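Local coordinates for glycoside hydrolase family protein (PDB 6Q2F) that probably hydrolyses terminal alpha-L-rhamnose residues from rhamnosylated glycosides, as a glycoside hydrolase of the alpha-L-rhamnosidase family, at residues A[1035-1040]-A[1045-1050]. Numbering follows the deposited sequence.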
loop_
_atom_site.group_PDB
_atom_site.type_symbol
_atom_site.label_atom_id
_atom_site.label_comp_id
_atom_site.label_asym_id
_atom_site.label_seq_id
_atom_site.Cartn_x
_atom_site.Cartn_y
_atom_site.Cartn_z
ATOM N N PHE A 1035 -1.115 23.959 45.864
ATOM C CA PHE A 1035 0.215 24.521 45.701
ATOM C C PHE A 1035 0.121 26.041 45.701
ATOM O O PHE A 1035 -0.895 26.613 45.298
ATOM C CB PHE A 1035 0.894 23.996 44.425
ATOM C CG PHE A 1035 0.294 24.490 43.137
ATOM C CD1 PHE A 1035 -0.848 23.913 42.616
ATOM C CD2 PHE A 1035 0.914 25.499 42.417
ATOM C CE1 PHE A 1035 -1.385 24.347 41.406
ATOM C CE2 PHE A 1035 0.390 25.936 41.195
ATOM C CZ PHE A 1035 -0.766 25.364 40.700
ATOM N N ARG A 1036 1.186 26.684 46.173
ATOM C CA ARG A 1036 1.223 28.129 46.346
ATOM C C ARG A 1036 1.922 28.797 45.169
ATOM O O ARG A 1036 2.915 28.285 44.642
ATOM C CB ARG A 1036 1.915 28.532 47.664
ATOM C CG ARG A 1036 2.391 29.999 47.702
ATOM C CD ARG A 1036 2.410 30.657 49.115
ATOM N NE ARG A 1036 3.747 30.903 49.646
ATOM C CZ ARG A 1036 4.274 32.098 49.916
ATOM N NH1 ARG A 1036 3.609 33.226 49.713
ATOM N NH2 ARG A 1036 5.488 32.164 50.415
ATOM N N VAL A 1037 1.391 29.949 44.765
ATOM C CA VAL A 1037 1.940 30.757 43.685
ATOM C C VAL A 1037 2.166 32.158 44.240
ATOM O O VAL A 1037 1.267 32.735 44.863
ATOM C CB VAL A 1037 0.992 30.785 42.470
ATOM C CG1 VAL A 1037 1.455 31.788 41.433
ATOM C CG2 VAL A 1037 0.863 29.398 41.865
ATOM N N THR A 1038 3.372 32.684 44.054
ATOM C CA THR A 1038 3.672 34.040 44.499
ATOM C C THR A 1038 4.151 34.893 43.336
ATOM O O THR A 1038 5.250 35.446 43.386
ATOM C CB THR A 1038 4.755 34.047 45.575
ATOM O OG1 THR A 1038 6.020 33.844 44.934
ATOM C CG2 THR A 1038 4.531 32.936 46.578
ATOM N N GLY A 1039 3.355 34.993 42.284
ATOM C CA GLY A 1039 3.736 35.795 41.137
ATOM C C GLY A 1039 2.497 36.180 40.364
ATOM O O GLY A 1039 1.407 35.648 40.585
ATOM N N LYS A 1040 2.682 37.144 39.467
ATOM C CA LYS A 1040 1.678 37.488 38.472
ATOM C C LYS A 1040 2.160 36.931 37.141
ATOM O O LYS A 1040 3.347 37.033 36.812
ATOM C CB LYS A 1040 1.443 39.006 38.404
ATOM C CG LYS A 1040 2.406 39.799 37.505
ATOM C CD LYS A 1040 2.742 41.199 38.053
ATOM C CE LYS A 1040 1.563 42.169 37.943
ATOM N NZ LYS A 1040 1.117 42.395 36.527
ATOM N N ARG A 1045 5.250 37.207 31.495
ATOM C CA ARG A 1045 5.956 36.131 32.174
ATOM C C ARG A 1045 5.013 34.944 32.284
ATOM O O ARG A 1045 3.899 35.080 32.799
ATOM C CB ARG A 1045 6.456 36.568 33.561
ATOM C CG ARG A 1045 7.495 35.621 34.167
ATOM C CD ARG A 1045 8.218 36.231 35.363
ATOM N NE ARG A 1045 7.456 36.099 36.601
ATOM C CZ ARG A 1045 6.745 37.077 37.156
ATOM N NH1 ARG A 1045 6.702 38.276 36.583
ATOM N NH2 ARG A 1045 6.085 36.858 38.288
ATOM N N SER A 1046 5.441 33.793 31.784
ATOM C CA SER A 1046 4.612 32.600 31.808
ATOM C C SER A 1046 5.083 31.652 32.901
ATOM O O SER A 1046 6.227 31.709 33.361
ATOM C CB SER A 1046 4.624 31.893 30.447
ATOM O OG SER A 1046 5.947 31.569 30.065
ATOM N N LEU A 1047 4.169 30.780 33.315
ATOM C CA LEU A 1047 4.430 29.773 34.335
ATOM C C LEU A 1047 4.051 28.430 33.739
ATOM O O LEU A 1047 2.897 28.234 33.342
ATOM C CB LEU A 1047 3.623 30.048 35.611
ATOM C CG LEU A 1047 3.728 29.065 36.784
ATOM C CD1 LEU A 1047 5.168 28.967 37.264
ATOM C CD2 LEU A 1047 2.829 29.500 37.943
ATOM N N TRP A 1048 5.014 27.517 33.661
ATOM C CA TRP A 1048 4.785 26.192 33.102
ATOM C C TRP A 1048 4.753 25.157 34.215
ATOM O O TRP A 1048 5.489 25.263 35.207
ATOM C CB TRP A 1048 5.862 25.826 32.081
ATOM C CG TRP A 1048 5.858 26.731 30.877
ATOM C CD1 TRP A 1048 6.482 27.945 30.763
ATOM C CD2 TRP A 1048 5.189 26.504 29.626
ATOM N NE1 TRP A 1048 6.245 28.480 29.520
ATOM C CE2 TRP A 1048 5.456 27.618 28.803
ATOM C CE3 TRP A 1048 4.393 25.471 29.124
ATOM C CZ2 TRP A 1048 4.953 27.729 27.502
ATOM C CZ3 TRP A 1048 3.892 25.578 27.817
ATOM C CH2 TRP A 1048 4.176 26.702 27.029
ATOM N N LEU A 1049 3.867 24.180 34.057
ATOM C CA LEU A 1049 3.821 22.993 34.897
ATOM C C LEU A 1049 4.458 21.850 34.118
ATOM O O LEU A 1049 3.939 21.443 33.071
ATOM C CB LEU A 1049 2.383 22.643 35.272
ATOM C CG LEU A 1049 2.195 21.416 36.164
ATOM C CD1 LEU A 1049 2.589 21.748 37.590
ATOM C CD2 LEU A 1049 0.753 20.950 36.121
ATOM N N ASP A 1050 5.584 21.344 34.609
ATOM C CA ASP A 1050 6.246 20.212 33.979
ATOM C C ASP A 1050 5.978 18.979 34.825
ATOM O O ASP A 1050 6.303 18.962 36.012
ATOM C CB ASP A 1050 7.748 20.453 33.836
ATOM C CG ASP A 1050 8.401 19.441 32.930
ATOM O OD1 ASP A 1050 8.336 18.235 33.250
ATOM O OD2 ASP A 1050 8.959 19.837 31.889
#
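Val-1037 and Leu-1047 meet where the two sheets of a beta-sandwich face each other, and they illustrate how a chain can leave one sheet and enter the other while its apolar side chains stay inside. Two residues before Val-1037, the buried Phe-1035 is also directed at the opposite sheet; it packs on Leu-1138, which Leu-1049 touches as well. The direct apolar contact belongs to Val-1037, whose CG2 lies 4.4 Å from CD2 of Leu-1047. The leucine is fully extended for this: CG stands anti to the backbone N (chi1 178°), and CD2 continues anti to CA, carrying its methyl across the gap.

Beyond the strand the contact turns polar. Gly-1039 presents its backbone to the guanidinium of Arg-1045, with CA at the rim of that group, near its plane, 3.8 Å from NH2. Lys-1040 supplies the other neighbour: its carbonyl O sits 2.9 Å above one guanidinium face, displaced toward the rim. Although this O is only 3.1 Å from NH2 of Arg-1045, the N-H bonds lie in the flat group and point poorly at it, so no hydrogen bond forms, although the carbonyl O probably still feels the positive charge. A bend at chi3 (83°) turns the guanidinium at the end of the arginine chain, while NE forms a salt bridge with Glu-1140 on strand 1131-1140. The arginine is nevertheless poorly ordered. The lysine side chain runs off from the contact, leaving NZ 6.9 Å from NH1 of Arg-1045.

No hydrogen bond joins the two segments: strand 1028-1037 lies between 992-996 and 1086-1095, and 1047-1055 between 1131-1140 and 1076-1078. A short loop crossing from one antiparallel sheet to the facing one, over an apolar interior, is consistent with the jelly-roll beta-sandwich of galactose-binding-like domains.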